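PDB 4DNA: probable glutathione reductase from Sinorhizobium meliloti, which probably reduces glutathione disulfide to glutathione with NADPH, working as an FAD-containing homodimer of the pyridine nucleotide-disulfide oxidoreductase family. Local coordinates for residues V44-V49 and T159-F164; V49-Y54 and A182-N187; S77-A82 and H190-K195; G202-S207 and M213-H218. All coordinates share one frame; numbering follows the deposited sequence.

Contact 1: residues V44-V49 and T159-F164. With FAD (flavin-adenine dinucleotide), chain C.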
# COMPACT_ATOMS: atom_id res chain seq x y z
N VAL A 44 17.70 11.75 -8.08
CA VAL A 44 17.53 11.22 -9.42
C VAL A 44 18.71 10.32 -9.79
O VAL A 44 18.52 9.19 -10.22
CB VAL A 44 17.39 12.35 -10.47
CG1 VAL A 44 17.46 11.80 -11.89
CG2 VAL A 44 16.10 13.14 -10.27
N ILE A 45 19.92 10.83 -9.61
CA ILE A 45 21.06 10.18 -10.21
C ILE A 45 21.62 9.02 -9.40
O ILE A 45 21.90 7.97 -9.96
CB ILE A 45 22.13 11.20 -10.64
CG1 ILE A 45 21.78 11.68 -12.04
CG2 ILE A 45 23.53 10.60 -10.64
CD1 ILE A 45 21.73 13.18 -12.16
N ARG A 46 21.75 9.20 -8.09
CA ARG A 46 22.40 8.22 -7.24
C ARG A 46 21.81 8.20 -5.82
O ARG A 46 22.53 8.06 -4.81
CB ARG A 46 23.92 8.44 -7.25
CG ARG A 46 24.34 9.89 -7.08
CD ARG A 46 25.77 10.15 -7.52
NE ARG A 46 26.12 11.54 -7.26
CZ ARG A 46 27.34 12.07 -7.36
NH1 ARG A 46 28.38 11.34 -7.75
NH2 ARG A 46 27.50 13.36 -7.08
N GLY A 47 20.48 8.31 -5.76
CA GLY A 47 19.74 8.29 -4.51
C GLY A 47 18.40 7.60 -4.70
O GLY A 47 18.35 6.49 -5.25
N CYS A 48 17.32 8.26 -4.26
CA CYS A 48 16.00 7.65 -4.15
C CYS A 48 15.63 6.86 -5.39
O CYS A 48 15.31 5.68 -5.28
CB CYS A 48 14.91 8.69 -3.84
SG CYS A 48 15.45 10.37 -3.40
N VAL A 49 15.68 7.51 -6.57
CA VAL A 49 15.27 6.88 -7.84
C VAL A 49 16.04 5.59 -8.09
O VAL A 49 15.45 4.52 -7.99
CB VAL A 49 15.39 7.82 -9.09
CG1 VAL A 49 15.16 7.04 -10.38
CG2 VAL A 49 14.42 8.99 -9.02
N THR A 159 31.43 4.09 -1.74
CA THR A 159 30.27 4.81 -1.23
C THR A 159 29.09 4.48 -2.12
O THR A 159 29.22 3.78 -3.11
CB THR A 159 30.48 6.34 -1.21
OG1 THR A 159 30.61 6.83 -2.55
CG2 THR A 159 31.71 6.72 -0.43
N SER A 160 27.93 5.01 -1.75
CA SER A 160 26.75 4.90 -2.59
C SER A 160 26.96 5.54 -3.97
O SER A 160 26.26 5.21 -4.94
CB SER A 160 25.54 5.49 -1.87
OG SER A 160 25.79 6.81 -1.43
N ASN A 161 27.91 6.46 -4.08
CA ASN A 161 28.26 6.96 -5.38
C ASN A 161 28.68 5.81 -6.28
O ASN A 161 28.16 5.68 -7.38
CB ASN A 161 29.36 8.02 -5.29
CG ASN A 161 28.82 9.39 -4.90
OD1 ASN A 161 27.66 9.69 -5.16
ND2 ASN A 161 29.66 10.21 -4.30
N GLU A 162 29.57 4.95 -5.79
CA GLU A 162 30.10 3.85 -6.61
C GLU A 162 29.27 2.60 -6.54
O GLU A 162 29.49 1.67 -7.33
CB GLU A 162 31.52 3.47 -6.21
CG GLU A 162 32.53 4.57 -6.39
CD GLU A 162 32.52 5.50 -5.22
OE1 GLU A 162 32.57 5.00 -4.07
OE2 GLU A 162 32.42 6.72 -5.44
N ALA A 163 28.34 2.55 -5.61
CA ALA A 163 27.63 1.30 -5.37
C ALA A 163 26.79 0.93 -6.57
O ALA A 163 26.85 -0.19 -7.07
CB ALA A 163 26.78 1.40 -4.12
N PHE A 164 26.02 1.90 -7.06
CA PHE A 164 25.15 1.66 -8.20
C PHE A 164 25.91 1.24 -9.44
O PHE A 164 25.36 0.51 -10.28
CB PHE A 164 24.30 2.89 -8.50
CG PHE A 164 23.40 3.29 -7.39
CD1 PHE A 164 22.29 2.51 -7.06
CD2 PHE A 164 23.65 4.44 -6.66
CE1 PHE A 164 21.44 2.87 -6.02
CE2 PHE A 164 22.81 4.81 -5.62
CZ PHE A 164 21.70 4.03 -5.31
PA FAD C . 21.11 17.40 -4.24
O1A FAD C . 22.13 16.76 -3.32
O2A FAD C . 19.94 16.64 -4.81
O5B FAD C . 21.89 18.06 -5.49
C5B FAD C . 22.54 19.33 -5.42
C4B FAD C . 23.38 19.43 -6.68
O4B FAD C . 24.33 20.50 -6.64
C3B FAD C . 24.17 18.15 -6.88
O3B FAD C . 23.81 17.58 -8.14
C2B FAD C . 25.62 18.58 -6.79
O2B FAD C . 26.45 17.82 -7.68
C1B FAD C . 25.57 20.05 -7.18
N9A FAD C . 26.65 20.87 -6.60
C8A FAD C . 27.24 20.65 -5.40
N7A FAD C . 28.18 21.58 -5.11
C5A FAD C . 28.19 22.43 -6.14
C6A FAD C . 28.96 23.65 -6.44
N6A FAD C . 29.89 24.06 -5.54
N1A FAD C . 28.70 24.29 -7.61
C2A FAD C . 27.77 23.82 -8.48
N3A FAD C . 27.03 22.71 -8.26
C4A FAD C . 27.19 21.98 -7.12
N1 FAD C . 15.30 11.00 0.04
C2 FAD C . 14.01 10.61 0.07
O2 FAD C . 13.13 11.47 0.32
N3 FAD C . 13.64 9.34 -0.15
C4 FAD C . 14.52 8.36 -0.42
O4 FAD C . 14.13 7.18 -0.64
C4X FAD C . 15.96 8.70 -0.47
N5 FAD C . 16.91 7.78 -0.74
C5X FAD C . 18.22 8.14 -0.78
C6 FAD C . 19.20 7.18 -1.05
C7 FAD C . 20.56 7.54 -1.09
C7M FAD C . 21.57 6.47 -1.39
C8 FAD C . 20.96 8.96 -0.84
C8M FAD C . 22.40 9.41 -0.88
C9 FAD C . 19.99 9.91 -0.56
C9A FAD C . 18.64 9.56 -0.52
N10 FAD C . 17.66 10.53 -0.24
C10 FAD C . 16.31 10.12 -0.21
C1' FAD C . 18.08 11.92 0.02
C2' FAD C . 17.86 12.85 -1.17
O2' FAD C . 18.54 12.32 -2.31
C3' FAD C . 18.35 14.26 -0.84
O3' FAD C . 17.78 14.64 0.43
C4' FAD C . 17.95 15.30 -1.89
O4' FAD C . 18.64 15.02 -3.12
C5' FAD C . 18.30 16.71 -1.43
O5' FAD C . 18.63 17.49 -2.58
P FAD C . 19.39 18.91 -2.51
O1P FAD C . 18.48 19.99 -3.06
O2P FAD C . 20.03 19.08 -1.15
O3P FAD C . 20.58 18.77 -3.58
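The redox-active disulfide site of this flavoprotein forms one side of the contact, and R46, two residues before C48, packs on N161 of the short helix 160-163 and on F164 just past it in sequence. C48 closes the disulfide with C43 and lays its SG 3.3 Å from C10 of the flavin. G47, between C48 and R46, passes the ring system with its CA 3.6 Å from FAD C7. R46 leaves the backbone with CG between the backbone N and the carbonyl carbon (chi1 46°) and then runs straight out to NE, which carries the chain past the N161 amide. There OD1 of N161 sits 3.1 Å from R46 CD and over one face of the guanidinium, the guanidinium and amide planes 29° apart. NE and NH1 are also near this oxygen, but their N-H bonds point badly for it, so the pair is a packed polar contact and no hydrogen bond forms. Nearer the backbone, R46 CB rests 4.1 Å from CD2 of F164. An alanine in place of R46 would strip the N161 amide of the chain that lies across it and would probably leave that amide freer to turn. The helix itself starts with a capping box: T159 N donates to E162 OE1 at 2.7 Å, and T159 OG1 gives the same oxygen a second, longer bond. The F164 ring comes edge-on to the backbone of the disulfide segment, with R46 O 3.4 Å from CE2 and near the plane of the ring.

Contact 2: residues V49-Y54 and A182-N187; sequences VPKKLY and AVEFAN. With FAD (flavin-adenine dinucleotide), chain C.
The flat carboxylate of E184 turns its oxygens to K51, the two side chains crossing at about a right angle. Next to it in sequence, the F185 ring has the flavin methyl C7M at its edge, near the ring plane and 4.2 Å from CE2, and it meets the ring of F164 with the planes about 55° apart. K51 NZ makes a salt bridge of 3.1 Å with E184 OE2, although NZ is not securely placed in the model. K51 sets out with CG anti to its backbone N (chi1 163°) and then bends twice, which brings its end to the N5 side of the flavin, at the ring edge, while its CD lies 3.5 Å from E184 OE1. This joins helix 48-66, which begins at the redox disulfide, to helix 180-191, the helix after the glycine-rich turn of the Rossmann-type unit that probably binds NADPH. A lysine-glutamate pair beside the flavin is a familiar feature of glutathione reductases. E184 OE2 also accepts from F346 N, so a leucine at E184 would probably leave the K51 ammonium without its counter-charge and the F346 amide without its acceptor. One turn on, N187 ND2 folds back to V183 O at 2.6 Å, on the opposite face of that carbonyl from N187 N.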
# COMPACT_ATOMS: atom_id res chain seq x y z
N VAL A 49 15.68 7.51 -6.57
CA VAL A 49 15.27 6.88 -7.84
C VAL A 49 16.04 5.59 -8.09
O VAL A 49 15.45 4.52 -7.99
CB VAL A 49 15.39 7.82 -9.09
CG1 VAL A 49 15.16 7.04 -10.38
CG2 VAL A 49 14.42 8.99 -9.02
N PRO A 50 17.35 5.68 -8.41
CA PRO A 50 18.05 4.43 -8.67
C PRO A 50 17.91 3.43 -7.52
O PRO A 50 17.78 2.23 -7.77
CB PRO A 50 19.53 4.84 -8.82
CG PRO A 50 19.59 6.25 -8.36
CD PRO A 50 18.23 6.85 -8.52
N LYS A 51 17.90 3.92 -6.29
CA LYS A 51 17.84 3.02 -5.16
C LYS A 51 16.61 2.13 -5.26
O LYS A 51 16.71 0.91 -5.15
CB LYS A 51 17.86 3.79 -3.84
CG LYS A 51 17.39 2.98 -2.64
CD LYS A 51 16.04 3.46 -2.13
CE LYS A 51 16.22 4.81 -1.46
NZ LYS A 51 15.06 5.16 -0.61
N LYS A 52 15.47 2.75 -5.50
CA LYS A 52 14.20 2.03 -5.48
C LYS A 52 14.13 1.00 -6.60
O LYS A 52 13.48 -0.05 -6.46
CB LYS A 52 13.03 3.03 -5.53
CG LYS A 52 11.63 2.44 -5.35
CD LYS A 52 11.34 1.98 -3.93
CE LYS A 52 9.88 1.54 -3.78
NZ LYS A 52 8.92 2.66 -3.94
N LEU A 53 14.82 1.27 -7.71
CA LEU A 53 14.88 0.32 -8.81
C LEU A 53 15.63 -0.93 -8.38
O LEU A 53 15.17 -2.06 -8.58
CB LEU A 53 15.53 0.97 -10.03
CG LEU A 53 14.78 2.15 -10.69
CD1 LEU A 53 15.47 2.59 -11.98
CD2 LEU A 53 13.32 1.83 -11.00
N TYR A 54 16.77 -0.73 -7.75
CA TYR A 54 17.62 -1.82 -7.28
C TYR A 54 16.88 -2.64 -6.23
O TYR A 54 17.06 -3.85 -6.14
CB TYR A 54 18.94 -1.25 -6.76
CG TYR A 54 19.95 -0.93 -7.87
CD1 TYR A 54 19.53 -0.48 -9.14
CD2 TYR A 54 21.32 -1.06 -7.65
CE1 TYR A 54 20.44 -0.19 -10.14
CE2 TYR A 54 22.23 -0.77 -8.64
CZ TYR A 54 21.79 -0.34 -9.89
OH TYR A 54 22.72 -0.06 -10.86
N ALA A 182 22.60 2.13 4.71
CA ALA A 182 23.27 0.88 5.00
C ALA A 182 22.28 -0.27 4.86
O ALA A 182 22.51 -1.19 4.09
CB ALA A 182 23.88 0.93 6.39
N VAL A 183 21.16 -0.19 5.57
CA VAL A 183 20.23 -1.31 5.57
C VAL A 183 19.58 -1.57 4.22
O VAL A 183 19.35 -2.73 3.87
CB VAL A 183 19.21 -1.26 6.72
CG1 VAL A 183 19.94 -1.23 8.06
CG2 VAL A 183 18.29 -0.07 6.60
N GLU A 184 19.32 -0.51 3.45
CA GLU A 184 18.79 -0.65 2.09
C GLU A 184 19.76 -1.41 1.19
O GLU A 184 19.42 -2.45 0.62
CB GLU A 184 18.48 0.72 1.51
CG GLU A 184 17.30 1.43 2.15
CD GLU A 184 16.93 2.75 1.47
OE1 GLU A 184 17.83 3.43 0.88
OE2 GLU A 184 15.73 3.11 1.55
N PHE A 185 20.98 -0.91 1.08
CA PHE A 185 21.98 -1.57 0.26
C PHE A 185 22.22 -3.02 0.65
O PHE A 185 22.23 -3.89 -0.21
CB PHE A 185 23.27 -0.77 0.24
CG PHE A 185 23.29 0.26 -0.82
CD1 PHE A 185 23.51 -0.10 -2.15
CD2 PHE A 185 23.04 1.59 -0.53
CE1 PHE A 185 23.50 0.84 -3.16
CE2 PHE A 185 23.03 2.54 -1.54
CZ PHE A 185 23.28 2.17 -2.86
N ALA A 186 22.39 -3.27 1.94
CA ALA A 186 22.57 -4.63 2.43
C ALA A 186 21.46 -5.51 1.94
O ALA A 186 21.69 -6.64 1.51
CB ALA A 186 22.62 -4.65 3.94
N ASN A 187 20.24 -5.01 2.00
CA ASN A 187 19.11 -5.76 1.46
C ASN A 187 19.15 -5.89 -0.07
O ASN A 187 18.83 -6.95 -0.60
CB ASN A 187 17.79 -5.18 1.95
CG ASN A 187 17.48 -5.63 3.35
OD1 ASN A 187 16.97 -6.74 3.55
ND2 ASN A 187 17.78 -4.80 4.33
PA FAD C . 21.11 17.40 -4.24
O1A FAD C . 22.13 16.76 -3.32
O2A FAD C . 19.94 16.64 -4.81
O5B FAD C . 21.89 18.06 -5.49
C5B FAD C . 22.54 19.33 -5.42
C4B FAD C . 23.38 19.43 -6.68
O4B FAD C . 24.33 20.50 -6.64
C3B FAD C . 24.17 18.15 -6.88
O3B FAD C . 23.81 17.58 -8.14
C2B FAD C . 25.62 18.58 -6.79
O2B FAD C . 26.45 17.82 -7.68
C1B FAD C . 25.57 20.05 -7.18
N9A FAD C . 26.65 20.87 -6.60
C8A FAD C . 27.24 20.65 -5.40
N7A FAD C . 28.18 21.58 -5.11
C5A FAD C . 28.19 22.43 -6.14
C6A FAD C . 28.96 23.65 -6.44
N6A FAD C . 29.89 24.06 -5.54
N1A FAD C . 28.70 24.29 -7.61
C2A FAD C . 27.77 23.82 -8.48
N3A FAD C . 27.03 22.71 -8.26
C4A FAD C . 27.19 21.98 -7.12
N1 FAD C . 15.30 11.00 0.04
C2 FAD C . 14.01 10.61 0.07
O2 FAD C . 13.13 11.47 0.32
N3 FAD C . 13.64 9.34 -0.15
C4 FAD C . 14.52 8.36 -0.42
O4 FAD C . 14.13 7.18 -0.64
C4X FAD C . 15.96 8.70 -0.47
N5 FAD C . 16.91 7.78 -0.74
C5X FAD C . 18.22 8.14 -0.78
C6 FAD C . 19.20 7.18 -1.05
C7 FAD C . 20.56 7.54 -1.09
C7M FAD C . 21.57 6.47 -1.39
C8 FAD C . 20.96 8.96 -0.84
C8M FAD C . 22.40 9.41 -0.88
C9 FAD C . 19.99 9.91 -0.56
C9A FAD C . 18.64 9.56 -0.52
N10 FAD C . 17.66 10.53 -0.24
C10 FAD C . 16.31 10.12 -0.21
C1' FAD C . 18.08 11.92 0.02
C2' FAD C . 17.86 12.85 -1.17
O2' FAD C . 18.54 12.32 -2.31
C3' FAD C . 18.35 14.26 -0.84
O3' FAD C . 17.78 14.64 0.43
C4' FAD C . 17.95 15.30 -1.89
O4' FAD C . 18.64 15.02 -3.12
C5' FAD C . 18.30 16.71 -1.43
O5' FAD C . 18.63 17.49 -2.58
P FAD C . 19.39 18.91 -2.51
O1P FAD C . 18.48 19.99 -3.06
O2P FAD C . 20.03 19.08 -1.15
O3P FAD C . 20.58 18.77 -3.58

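Contact 3: residues S77-A82 and H190-K195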
# COMPACT_ATOMS: atom_id res chain seq x y z
N SER A 77 16.79 -19.15 -12.56
CA SER A 77 16.85 -17.84 -13.14
C SER A 77 18.19 -17.24 -12.78
O SER A 77 18.76 -17.56 -11.74
CB SER A 77 15.73 -16.98 -12.59
OG SER A 77 15.52 -17.31 -11.23
N ARG A 78 18.69 -16.36 -13.64
CA ARG A 78 20.02 -15.83 -13.46
C ARG A 78 20.01 -14.32 -13.59
O ARG A 78 19.38 -13.77 -14.50
CB ARG A 78 20.98 -16.44 -14.49
CG ARG A 78 21.99 -15.46 -15.08
CD ARG A 78 22.91 -16.12 -16.09
NE ARG A 78 23.04 -15.29 -17.28
CZ ARG A 78 22.31 -15.44 -18.39
NH1 ARG A 78 21.38 -16.40 -18.47
NH2 ARG A 78 22.50 -14.62 -19.42
N PHE A 79 20.72 -13.67 -12.67
CA PHE A 79 20.80 -12.22 -12.65
C PHE A 79 22.04 -11.64 -13.35
O PHE A 79 23.15 -12.07 -13.10
CB PHE A 79 20.73 -11.72 -11.20
CG PHE A 79 20.93 -10.24 -11.07
CD1 PHE A 79 19.90 -9.36 -11.38
CD2 PHE A 79 22.15 -9.73 -10.63
CE1 PHE A 79 20.08 -7.99 -11.26
CE2 PHE A 79 22.33 -8.36 -10.50
CZ PHE A 79 21.30 -7.49 -10.82
N ASP A 80 21.82 -10.64 -14.19
CA ASP A 80 22.87 -9.97 -14.95
C ASP A 80 23.02 -8.52 -14.45
O ASP A 80 22.30 -7.64 -14.89
CB ASP A 80 22.46 -10.00 -16.42
CG ASP A 80 23.59 -9.68 -17.36
OD1 ASP A 80 24.33 -8.68 -17.14
OD2 ASP A 80 23.72 -10.43 -18.35
N TRP A 81 23.96 -8.28 -13.55
CA TRP A 81 24.25 -6.93 -13.07
C TRP A 81 24.43 -5.89 -14.16
O TRP A 81 23.80 -4.84 -14.14
CB TRP A 81 25.49 -7.01 -12.20
CG TRP A 81 26.01 -5.72 -11.64
CD1 TRP A 81 27.12 -5.00 -12.07
CD2 TRP A 81 25.50 -4.97 -10.48
NE1 TRP A 81 27.31 -3.88 -11.29
CE2 TRP A 81 26.38 -3.81 -10.33
CE3 TRP A 81 24.45 -5.13 -9.60
CZ2 TRP A 81 26.19 -2.87 -9.32
CZ3 TRP A 81 24.27 -4.18 -8.59
CH2 TRP A 81 25.12 -3.08 -8.45
N ALA A 82 25.26 -6.19 -15.13
CA ALA A 82 25.52 -5.27 -16.24
C ALA A 82 24.23 -4.82 -16.92
O ALA A 82 24.15 -3.71 -17.45
CB ALA A 82 26.47 -5.90 -17.25
N HIS A 190 21.99 -8.40 -0.84
CA HIS A 190 21.61 -9.75 -0.40
C HIS A 190 20.64 -10.37 -1.35
O HIS A 190 20.85 -11.49 -1.80
CB HIS A 190 21.04 -9.77 1.01
CG HIS A 190 20.63 -11.16 1.45
ND1 HIS A 190 21.50 -12.02 2.03
CD2 HIS A 190 19.42 -11.84 1.34
CE1 HIS A 190 20.87 -13.18 2.29
NE2 HIS A 190 19.60 -13.07 1.87
N GLY A 191 19.57 -9.63 -1.65
CA GLY A 191 18.55 -10.05 -2.61
C GLY A 191 19.17 -10.51 -3.91
O GLY A 191 18.68 -11.46 -4.53
N LEU A 192 20.26 -9.86 -4.31
CA LEU A 192 20.94 -10.19 -5.55
C LEU A 192 21.99 -11.32 -5.44
O LEU A 192 22.66 -11.66 -6.42
CB LEU A 192 21.51 -8.92 -6.18
CG LEU A 192 20.52 -7.79 -6.50
CD1 LEU A 192 21.25 -6.56 -6.97
CD2 LEU A 192 19.46 -8.19 -7.51
N GLY A 193 22.12 -11.92 -4.25
CA GLY A 193 22.97 -13.10 -4.05
C GLY A 193 24.38 -12.79 -3.58
O GLY A 193 25.22 -13.69 -3.53
N VAL A 194 24.65 -11.53 -3.27
CA VAL A 194 25.92 -11.14 -2.68
C VAL A 194 25.91 -11.64 -1.25
O VAL A 194 24.95 -11.39 -0.53
CB VAL A 194 26.11 -9.61 -2.66
CG1 VAL A 194 27.43 -9.24 -2.03
CG2 VAL A 194 26.02 -9.04 -4.07
N LYS A 195 26.97 -12.35 -0.85
CA LYS A 195 27.17 -12.68 0.56
C LYS A 195 27.34 -11.37 1.32
O LYS A 195 28.35 -10.69 1.18
CB LYS A 195 28.40 -13.58 0.71
CG LYS A 195 28.92 -13.75 2.13
CD LYS A 195 28.25 -14.92 2.85
CE LYS A 195 28.87 -15.17 4.22
NZ LYS A 195 28.31 -14.25 5.25
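L192 lays one methyl, CD2, over a face of the F79 ring, 3.9 Å from its centroid and only 14° off the ring normal: a CH-pi contact. Its other methyl, CD1, reaches F79 at CZ (4.0 Å) and also comes to the W81 indole, near the ring plane at its edge, 4.2 Å from CZ3. The leucine is thus shared between the two aromatics, which themselves meet rim to rim, with F79 CE2 beside the indole edge. F79 holds CG anti to its backbone N (chi1 175°), and this swings the ring out from the strand toward L192. The packing ties two parts of the fold together. F79 ends the short strand 78-79 of the FAD-binding part, and W81 opens helix 81-106, whose N-cap is D80. L192 stands at the C-terminal end of helix 180-191 in the Rossmann unit that probably binds NADPH. That helix stops in a Schellman motif: G193 takes a positive phi of 93°, where a CB would be jammed against L192 O, and its N bonds back to H190 O at 2.8 Å. R78 and F79 also pair in an antiparallel ladder with a strand of the second subunit, and W72 of the second subunit meets the F79 ring. The indole NE1 of W81 donates to L166 O.

Contact 4: residues G202-S207 and M213-H218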
# COMPACT_ATOMS: atom_id res chain seq x y z
N GLY A 202 27.02 1.28 16.84
CA GLY A 202 26.00 1.46 17.85
C GLY A 202 25.41 0.15 18.32
O GLY A 202 25.81 -0.91 17.84
N LYS A 203 24.46 0.23 19.25
CA LYS A 203 23.88 -0.95 19.87
C LYS A 203 22.82 -1.60 18.99
O LYS A 203 22.72 -2.82 18.93
CB LYS A 203 23.28 -0.60 21.23
CG LYS A 203 24.27 -0.51 22.37
CD LYS A 203 23.74 0.43 23.46
CE LYS A 203 24.11 -0.01 24.87
NZ LYS A 203 25.49 -0.55 24.96
N GLU A 204 22.02 -0.79 18.30
CA GLU A 204 21.00 -1.34 17.40
C GLU A 204 20.90 -0.52 16.13
O GLU A 204 21.09 0.69 16.17
CB GLU A 204 19.64 -1.40 18.10
CG GLU A 204 19.72 -1.96 19.52
CD GLU A 204 18.38 -2.17 20.19
OE1 GLU A 204 17.34 -2.19 19.50
OE2 GLU A 204 18.37 -2.35 21.42
N ILE A 205 20.61 -1.18 15.01
CA ILE A 205 20.50 -0.49 13.71
C ILE A 205 19.33 0.49 13.68
O ILE A 205 18.43 0.39 14.51
CB ILE A 205 20.36 -1.47 12.53
CG1 ILE A 205 19.16 -2.39 12.73
CG2 ILE A 205 21.64 -2.27 12.33
CD1 ILE A 205 18.81 -3.22 11.52
N LEU A 206 19.35 1.45 12.75
CA LEU A 206 18.30 2.46 12.68
C LEU A 206 17.90 2.93 14.08
O LEU A 206 16.72 2.87 14.45
CB LEU A 206 17.07 1.89 11.96
CG LEU A 206 17.33 1.14 10.67
CD1 LEU A 206 16.05 0.51 10.18
CD2 LEU A 206 17.89 2.09 9.63
N SER A 207 18.89 3.38 14.84
CA SER A 207 18.75 3.80 16.23
C SER A 207 17.69 4.89 16.52
O SER A 207 17.27 5.05 17.67
CB SER A 207 20.09 4.33 16.71
OG SER A 207 20.50 5.40 15.88
N MSE A 213 10.50 -1.51 15.14
CA MSE A 213 11.06 -1.39 13.80
C MSE A 213 12.45 -1.94 13.80
O MSE A 213 12.77 -2.80 12.99
CB MSE A 213 11.04 0.04 13.27
CG MSE A 213 9.64 0.65 13.22
SE MSE A 213 8.41 -0.53 12.23
CE MSE A 213 7.37 -1.55 13.57
N ARG A 214 13.30 -1.47 14.71
CA ARG A 214 14.69 -1.93 14.84
C ARG A 214 14.84 -3.44 15.03
O ARG A 214 15.45 -4.12 14.21
CB ARG A 214 15.35 -1.21 16.02
CG ARG A 214 15.91 0.15 15.67
CD ARG A 214 15.98 1.11 16.86
NE ARG A 214 16.15 0.49 18.17
CZ ARG A 214 15.54 0.93 19.27
NH1 ARG A 214 14.70 1.96 19.19
NH2 ARG A 214 15.72 0.33 20.44
N ARG A 215 14.29 -3.95 16.12
CA ARG A 215 14.45 -5.36 16.47
C ARG A 215 13.82 -6.27 15.43
O ARG A 215 14.30 -7.39 15.20
CB ARG A 215 13.84 -5.64 17.84
CG ARG A 215 14.74 -5.31 19.00
CD ARG A 215 14.32 -4.03 19.70
NE ARG A 215 15.31 -3.61 20.70
CZ ARG A 215 15.12 -3.59 22.01
NH1 ARG A 215 16.09 -3.17 22.81
NH2 ARG A 215 13.96 -3.97 22.54
N GLY A 216 12.74 -5.80 14.81
CA GLY A 216 12.01 -6.60 13.85
C GLY A 216 12.78 -6.78 12.57
O GLY A 216 12.87 -7.89 12.04
N LEU A 217 13.32 -5.68 12.08
CA LEU A 217 14.10 -5.71 10.85
C LEU A 217 15.37 -6.51 11.06
O LEU A 217 15.69 -7.39 10.27
CB LEU A 217 14.40 -4.30 10.34
CG LEU A 217 15.15 -4.30 8.99
CD1 LEU A 217 14.36 -5.01 7.91
CD2 LEU A 217 15.52 -2.89 8.56
N HIS A 218 16.09 -6.21 12.14
CA HIS A 218 17.25 -6.99 12.54
C HIS A 218 16.95 -8.49 12.48
O HIS A 218 17.67 -9.26 11.84
CB HIS A 218 17.70 -6.57 13.94
CG HIS A 218 19.00 -7.20 14.37
ND1 HIS A 218 19.07 -8.45 14.85
CD2 HIS A 218 20.29 -6.70 14.37
CE1 HIS A 218 20.35 -8.74 15.13
NE2 HIS A 218 21.09 -7.67 14.83
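The irregular loop 202-207 leads from strand 195-199 to helix 211-223 in the Rossmann-type unit that probably binds NADPH, and its backbone comes nearest the helix at L206, with L206 CA 6.1 Å from R214 CA and a left-handed conformation there. On the outer side E204 takes two arginines at once in a salt-bridge network. R215 grips it side-on, R215 NE to E204 OE1 and R215 NH1 to E204 OE2, each at 2.8 Å, with the guanidinium and carboxylate nearly coplanar. The NH1 bond is the straighter one at 169°, lies in the guanidinium plane and uses the syn lone pair of OE2. R214 approaches differently: its chain bends at chi3 (29°), which turns the guanidinium to E204 with its plane 56° from the carboxylate, and NE comes to OE1 from above, on the opposite face from R215 NE. R214 NH2 adds a weak bond to the same oxygen, while NH1 is held by F209 O. Two positive groups gripping one carboxylate probably keep E204 ionised. On the inner side the contact turns apolar. L206 points its branch at L217, meeting it across at about a right angle, and also touches V183 of helix 180-191; I205 lies against V183 as well. From there I205 reaches the side of the helix with CD1, 4.3 Å from CB of H218 and 4.4 Å from CD2 of L217.

How the contacts relate
Contacts 1 and 2 sit about 9 Å apart, centre to centre, share V49 and helix 48-66, and both touch the flavin; Y54 OH probably bonds to F164 O between them. Contact 3 lies about 13 Å from contact 2, centre to centre, on the same helix 180-191, and Y54 packs on W81 there. The centre of contact 4 is about 17 Å from that of contact 2, and the two touch. Along the chain contacts 1, 2 and 3 interleave, while contact 4 follows in series. Together they run from the disulfide and flavin to the probable NADPH-binding unit, so the contacts join the two dinucleotide-binding parts around the flavin, and contacts 1, 2 and 3 also border the second subunit.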